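Local coordinates for protein short-chain-enoyl-CoA hydratase (Clostridium acetobutylicum, PDB 5Z7R) that catalyses the reversible hydration of crotonyl-CoA, and also accepts hexenoyl-CoA but not higher analogues, at residues A[130-135]-A[139-144]; A[147-152]-A[159-164]. All coordinates share one frame; numbering follows the deposited sequence.

The two interactions follow one another along the chain. Interaction 1 pairs the end of strand 129-131 and the turn after it with the loop that leads to helix 145-153. Interaction 2 then packs that helix against the next one, 155-164. Their centres lie about 9 Å apart, on the same side of the chain's centre. One place they meet is where Pro141 CD of interaction 1 packs on Ile162 CG2 of interaction 2, 4.0 Å away. Interaction 1 holds one of the two probable catalytic glutamates and touches the other. Interaction 2 joins the two helices that follow it. Both contacts also touch a second subunit, so this probable active-site region adjoins a subunit interface.

Interaction 1 of 2, residues A[130-135]-A[139-144]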
loop_
_atom_site.group_PDB
_atom_site.type_symbol
_atom_site.label_atom_id
_atom_site.label_comp_id
_atom_site.label_asym_id
_atom_site.label_seq_id
_atom_site.Cartn_x
_atom_site.Cartn_y
_atom_site.Cartn_z
ATOM N N PHE A 130 -29.258 9.855 -6.043
ATOM C CA PHE A 130 -27.792 9.939 -5.989
ATOM C C PHE A 130 -27.260 9.868 -7.386
ATOM O O PHE A 130 -27.869 9.262 -8.249
ATOM C CB PHE A 130 -27.163 8.819 -5.149
ATOM C CG PHE A 130 -27.538 8.864 -3.715
ATOM C CD1 PHE A 130 -28.775 8.409 -3.295
ATOM C CD2 PHE A 130 -26.677 9.377 -2.778
ATOM C CE1 PHE A 130 -29.121 8.454 -1.958
ATOM C CE2 PHE A 130 -27.026 9.427 -1.443
ATOM C CZ PHE A 130 -28.234 8.966 -1.031
ATOM N N GLY A 131 -26.114 10.501 -7.595
ATOM C CA GLY A 131 -25.516 10.565 -8.923
ATOM C C GLY A 131 -24.275 11.412 -9.008
ATOM O O GLY A 131 -23.925 12.125 -8.061
ATOM N N GLN A 132 -23.626 11.298 -10.164
ATOM C CA GLN A 132 -22.371 11.997 -10.478
ATOM C C GLN A 132 -22.482 12.510 -11.900
ATOM O O GLN A 132 -22.067 11.843 -12.828
ATOM C CB GLN A 132 -21.155 11.057 -10.404
ATOM C CG GLN A 132 -20.749 10.579 -9.018
ATOM C CD GLN A 132 -20.337 11.686 -8.060
ATOM O OE1 GLN A 132 -19.977 12.799 -8.461
ATOM N NE2 GLN A 132 -20.368 11.372 -6.775
ATOM N N PRO A 133 -23.012 13.729 -12.082
ATOM C CA PRO A 133 -23.258 14.203 -13.448
ATOM C C PRO A 133 -21.985 14.596 -14.211
ATOM O O PRO A 133 -22.034 14.834 -15.445
ATOM C CB PRO A 133 -24.144 15.442 -13.240
ATOM C CG PRO A 133 -24.473 15.507 -11.801
ATOM C CD PRO A 133 -23.425 14.716 -11.076
ATOM N N GLU A 134 -20.860 14.630 -13.495
ATOM C CA GLU A 134 -19.679 15.398 -13.925
ATOM C C GLU A 134 -19.277 15.182 -15.375
ATOM O O GLU A 134 -19.085 16.137 -16.114
ATOM C CB GLU A 134 -18.526 15.170 -12.980
ATOM C CG GLU A 134 -18.740 15.868 -11.636
ATOM C CD GLU A 134 -19.501 15.068 -10.588
ATOM O OE1 GLU A 134 -19.413 15.425 -9.380
ATOM O OE2 GLU A 134 -20.186 14.090 -10.963
ATOM N N VAL A 135 -19.215 13.938 -15.814
ATOM C CA VAL A 135 -18.752 13.646 -17.173
ATOM C C VAL A 135 -19.667 14.203 -18.292
ATOM O O VAL A 135 -19.237 14.394 -19.446
ATOM C CB VAL A 135 -18.480 12.123 -17.336
ATOM C CG1 VAL A 135 -19.763 11.288 -17.363
ATOM C CG2 VAL A 135 -17.722 11.893 -18.618
ATOM N N ILE A 139 -16.059 17.129 -17.216
ATOM C CA ILE A 139 -15.163 16.922 -16.083
ATOM C C ILE A 139 -15.348 15.567 -15.391
ATOM O O ILE A 139 -16.382 14.927 -15.514
ATOM C CB ILE A 139 -15.362 17.990 -14.971
ATOM C CG1 ILE A 139 -16.847 18.282 -14.708
ATOM C CG2 ILE A 139 -14.622 19.283 -15.294
ATOM C CD1 ILE A 139 -17.018 18.993 -13.392
ATOM N N THR A 140 -14.325 15.159 -14.636
ATOM C CA THR A 140 -14.428 14.032 -13.719
ATOM C C THR A 140 -14.995 14.587 -12.435
ATOM O O THR A 140 -14.945 15.778 -12.222
ATOM C CB THR A 140 -13.048 13.478 -13.314
ATOM O OG1 THR A 140 -12.380 14.428 -12.474
ATOM C CG2 THR A 140 -12.188 13.188 -14.535
ATOM N N PRO A 141 -15.485 13.712 -11.566
ATOM C CA PRO A 141 -15.729 14.139 -10.214
ATOM C C PRO A 141 -14.501 14.879 -9.671
ATOM O O PRO A 141 -13.390 14.509 -9.988
ATOM C CB PRO A 141 -15.994 12.815 -9.482
ATOM C CG PRO A 141 -16.646 11.952 -10.552
ATOM C CD PRO A 141 -15.961 12.329 -11.820
ATOM N N GLY A 142 -14.732 15.924 -8.883
ATOM C CA GLY A 142 -13.696 16.837 -8.392
ATOM C C GLY A 142 -13.568 16.911 -6.886
ATOM O O GLY A 142 -12.606 17.465 -6.389
ATOM N N PHE A 143 -14.494 16.336 -6.133
ATOM C CA PHE A 143 -14.411 16.376 -4.657
ATOM C C PHE A 143 -14.436 14.969 -4.047
ATOM O O PHE A 143 -15.008 14.757 -2.966
ATOM C CB PHE A 143 -15.571 17.188 -4.037
ATOM C CG PHE A 143 -15.691 18.615 -4.514
ATOM C CD1 PHE A 143 -14.587 19.354 -4.946
ATOM C CD2 PHE A 143 -16.920 19.256 -4.450
ATOM C CE1 PHE A 143 -14.715 20.669 -5.357
ATOM C CE2 PHE A 143 -17.055 20.587 -4.843
ATOM C CZ PHE A 143 -15.950 21.290 -5.301
ATOM N N GLY A 144 -13.817 14.015 -4.737
ATOM C CA GLY A 144 -13.559 12.703 -4.178
ATOM C C GLY A 144 -14.355 11.620 -4.867
ATOM O O GLY A 144 -14.114 10.452 -4.654
#
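Van der Waals packing joins Glu134 to Ile139 and Pro141. The Glu134 side chain runs obliquely across the proline, with its CG 3.8 Å from Pro141 CA. It bends at its second torsion (chi2 88°), which lays the carboxylate beside Pro141, Glu134 OE1 standing 4.0 Å from Pro141 CA. Ile139 covers the stem of the glutamate, with its CD1 4.0 Å from Glu134 CG. Ile139 CG1, held between that residue's backbone N and carbonyl carbon (chi1 43°), lies 3.4 Å from Glu134 O. Gln132 also lies beside Pro141.

In the crotonase fold, this turn after strand 129-131 probably carries one of the two catalytic glutamates. By similarity, Glu134 is the proton acceptor and Glu114, on helix 111-117, the nucleophile. Pro141 packs on Glu114, and the two carboxylates lie close together.

Two backbone contacts join the segments. Ile139 N gives a weak hydrogen bond to Glu134 O, at 3.4 Å. Val135 CA makes a CH...O contact with Ile139 O, at 3.2 Å. Within the loop itself, Thr140 OG1 donates to Pro141 O at 2.7 Å, from above the carbonyl plane. Further along, Phe143 N donates a hydrogen bond to Glu114 OE2.

Interaction 2 of 2, residues A[147-152]-A[159-164]; sequences QRLSRL and KQLIFT
No flat group lies between Leu149 and its partners Leu161 and Ile162. The guanidinium of Arg151 has Gln147 O at its edge, in plane, and Arg151 NH2 reaches this oxygen at 3.2 Å with a nearly straight bond (173°). The same NH2 also donates to Gln147 OE1, at 3.0 Å with a more bent angle of 143°. Both bonds tie Arg151 to the preceding turn of its helix. One face of the Phe163 ring has Lys159 O above it, offset toward the rim.

The contact itself is a small apolar one centred on Leu149 CD2. This methyl lies 4.0 Å from both Leu161 CB and Leu161 CD2, the two side chains crossing at about a right angle. Ile162 CD1 is 4.1 Å from Leu149 CD2. Leu149 CG stands opposite its backbone N (chi1 -171°), turned toward the other helix, and the second torsion sets CD2 at its end. All three residues are buried.

Nearby, Arg148 forms a salt bridge with Glu94 of helix 76-95, and Lys159 one with Asp120 of a neighbouring subunit. Helices 145-153 and 155-164 are consecutive. Leu149 also packs on Met117 of helix 111-117, and the short strand 168-169 follows helix 155-164 in the chain.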
loop_
_atom_site.group_PDB
_atom_site.type_symbol
_atom_site.label_atom_id
_atom_site.label_comp_id
_atom_site.label_asym_id
_atom_site.label_seq_id
_atom_site.Cartn_x
_atom_site.Cartn_y
_atom_site.Cartn_z
ATOM N N GLN A 147 -13.005 8.270 -6.073
ATOM C CA GLN A 147 -12.381 7.435 -5.086
ATOM C C GLN A 147 -13.357 6.854 -4.062
ATOM O O GLN A 147 -13.237 5.671 -3.673
ATOM C CB GLN A 147 -11.326 8.239 -4.329
ATOM C CG GLN A 147 -10.151 8.693 -5.162
ATOM C CD GLN A 147 -9.678 7.635 -6.147
ATOM O OE1 GLN A 147 -9.370 6.501 -5.759
ATOM N NE2 GLN A 147 -9.625 8.002 -7.434
ATOM N N ARG A 148 -14.281 7.683 -3.586
ATOM C CA ARG A 148 -15.136 7.283 -2.518
ATOM C C ARG A 148 -16.259 6.323 -3.046
ATOM O O ARG A 148 -16.604 5.351 -2.398
ATOM C CB ARG A 148 -15.667 8.506 -1.755
ATOM C CG ARG A 148 -14.625 9.140 -0.805
ATOM C CD ARG A 148 -15.206 10.081 0.246
ATOM N NE ARG A 148 -14.171 10.613 1.124
ATOM C CZ ARG A 148 -13.506 11.765 0.900
ATOM N NH1 ARG A 148 -13.788 12.506 -0.147
ATOM N NH2 ARG A 148 -12.541 12.167 1.702
ATOM N N LEU A 149 -16.801 6.573 -4.222
ATOM C CA LEU A 149 -17.941 5.790 -4.650
ATOM C C LEU A 149 -17.527 4.298 -4.778
ATOM O O LEU A 149 -18.129 3.427 -4.172
ATOM C CB LEU A 149 -18.454 6.327 -5.979
ATOM C CG LEU A 149 -19.780 5.764 -6.470
ATOM C CD1 LEU A 149 -20.878 5.988 -5.457
ATOM C CD2 LEU A 149 -20.163 6.414 -7.772
ATOM N N SER A 150 -16.450 4.041 -5.524
ATOM C CA SER A 150 -15.982 2.689 -5.767
ATOM C C SER A 150 -15.623 2.013 -4.456
ATOM O O SER A 150 -15.890 0.819 -4.257
ATOM C CB SER A 150 -14.785 2.731 -6.657
ATOM O OG SER A 150 -13.859 3.582 -6.088
ATOM N N ARG A 151 -15.070 2.775 -3.531
ATOM C CA ARG A 151 -14.791 2.230 -2.199
ATOM C C ARG A 151 -16.052 1.854 -1.456
ATOM O O ARG A 151 -16.022 0.943 -0.659
ATOM C CB ARG A 151 -13.992 3.200 -1.316
ATOM C CG ARG A 151 -12.502 3.214 -1.589
ATOM C CD ARG A 151 -11.805 4.422 -0.965
ATOM N NE ARG A 151 -10.339 4.303 -1.091
ATOM C CZ ARG A 151 -9.615 4.579 -2.182
ATOM N NH1 ARG A 151 -8.312 4.467 -2.111
ATOM N NH2 ARG A 151 -10.170 5.034 -3.318
ATOM N N LEU A 152 -17.146 2.579 -1.690
ATOM C CA LEU A 152 -18.374 2.346 -0.942
ATOM C C LEU A 152 -19.280 1.332 -1.662
ATOM O O LEU A 152 -19.894 0.493 -1.015
ATOM C CB LEU A 152 -19.104 3.682 -0.667
ATOM C CG LEU A 152 -19.065 4.428 0.688
ATOM C CD1 LEU A 152 -18.045 3.980 1.753
ATOM C CD2 LEU A 152 -18.937 5.928 0.408
ATOM N N LYS A 159 -18.270 2.677 -11.457
ATOM C CA LYS A 159 -17.926 2.931 -12.830
ATOM C C LYS A 159 -19.135 3.185 -13.715
ATOM O O LYS A 159 -19.107 4.034 -14.612
ATOM C CB LYS A 159 -17.064 1.795 -13.396
ATOM C CG LYS A 159 -15.630 1.828 -12.883
ATOM C CD LYS A 159 -14.825 0.639 -13.388
ATOM C CE LYS A 159 -13.343 0.880 -13.196
ATOM N NZ LYS A 159 -12.524 -0.004 -14.058
ATOM N N GLN A 160 -20.204 2.439 -13.479
ATOM C CA GLN A 160 -21.424 2.649 -14.259
ATOM C C GLN A 160 -22.032 4.018 -13.973
ATOM O O GLN A 160 -22.457 4.718 -14.876
ATOM C CB GLN A 160 -22.456 1.558 -13.990
ATOM C CG GLN A 160 -23.578 1.562 -15.019
ATOM C CD GLN A 160 -24.667 0.575 -14.701
ATOM O OE1 GLN A 160 -24.475 -0.619 -14.839
ATOM N NE2 GLN A 160 -25.814 1.070 -14.255
ATOM N N LEU A 161 -22.080 4.379 -12.703
ATOM C CA LEU A 161 -22.634 5.660 -12.305
ATOM C C LEU A 161 -21.835 6.842 -12.868
ATOM O O LEU A 161 -22.416 7.802 -13.348
ATOM C CB LEU A 161 -22.718 5.742 -10.773
ATOM C CG LEU A 161 -24.089 5.537 -10.097
ATOM C CD1 LEU A 161 -25.034 4.595 -10.822
ATOM C CD2 LEU A 161 -23.853 5.076 -8.664
ATOM N N ILE A 162 -20.515 6.766 -12.820
ATOM C CA ILE A 162 -19.661 7.862 -13.294
ATOM C C ILE A 162 -19.519 7.940 -14.805
ATOM O O ILE A 162 -19.544 9.030 -15.362
ATOM C CB ILE A 162 -18.284 7.850 -12.620
ATOM C CG1 ILE A 162 -18.405 8.197 -11.133
ATOM C CG2 ILE A 162 -17.378 8.914 -13.219
ATOM C CD1 ILE A 162 -17.189 7.805 -10.278
ATOM N N PHE A 163 -19.389 6.812 -15.485
ATOM C CA PHE A 163 -19.317 6.845 -16.941
ATOM C C PHE A 163 -20.638 7.218 -17.580
ATOM O O PHE A 163 -20.623 7.929 -18.579
ATOM C CB PHE A 163 -18.852 5.526 -17.580
ATOM C CG PHE A 163 -17.543 5.002 -17.070
ATOM C CD1 PHE A 163 -16.632 5.804 -16.403
ATOM C CD2 PHE A 163 -17.205 3.669 -17.285
ATOM C CE1 PHE A 163 -15.442 5.272 -15.916
ATOM C CE2 PHE A 163 -16.008 3.146 -16.810
ATOM C CZ PHE A 163 -15.130 3.943 -16.130
ATOM N N THR A 164 -21.770 6.735 -17.056
ATOM C CA THR A 164 -23.098 7.105 -17.610
ATOM C C THR A 164 -23.587 8.463 -17.137
ATOM O O THR A 164 -24.272 9.154 -17.881
ATOM C CB THR A 164 -24.240 6.117 -17.238
ATOM O OG1 THR A 164 -24.469 6.126 -15.805
ATOM C CG2 THR A 164 -23.944 4.706 -17.738
#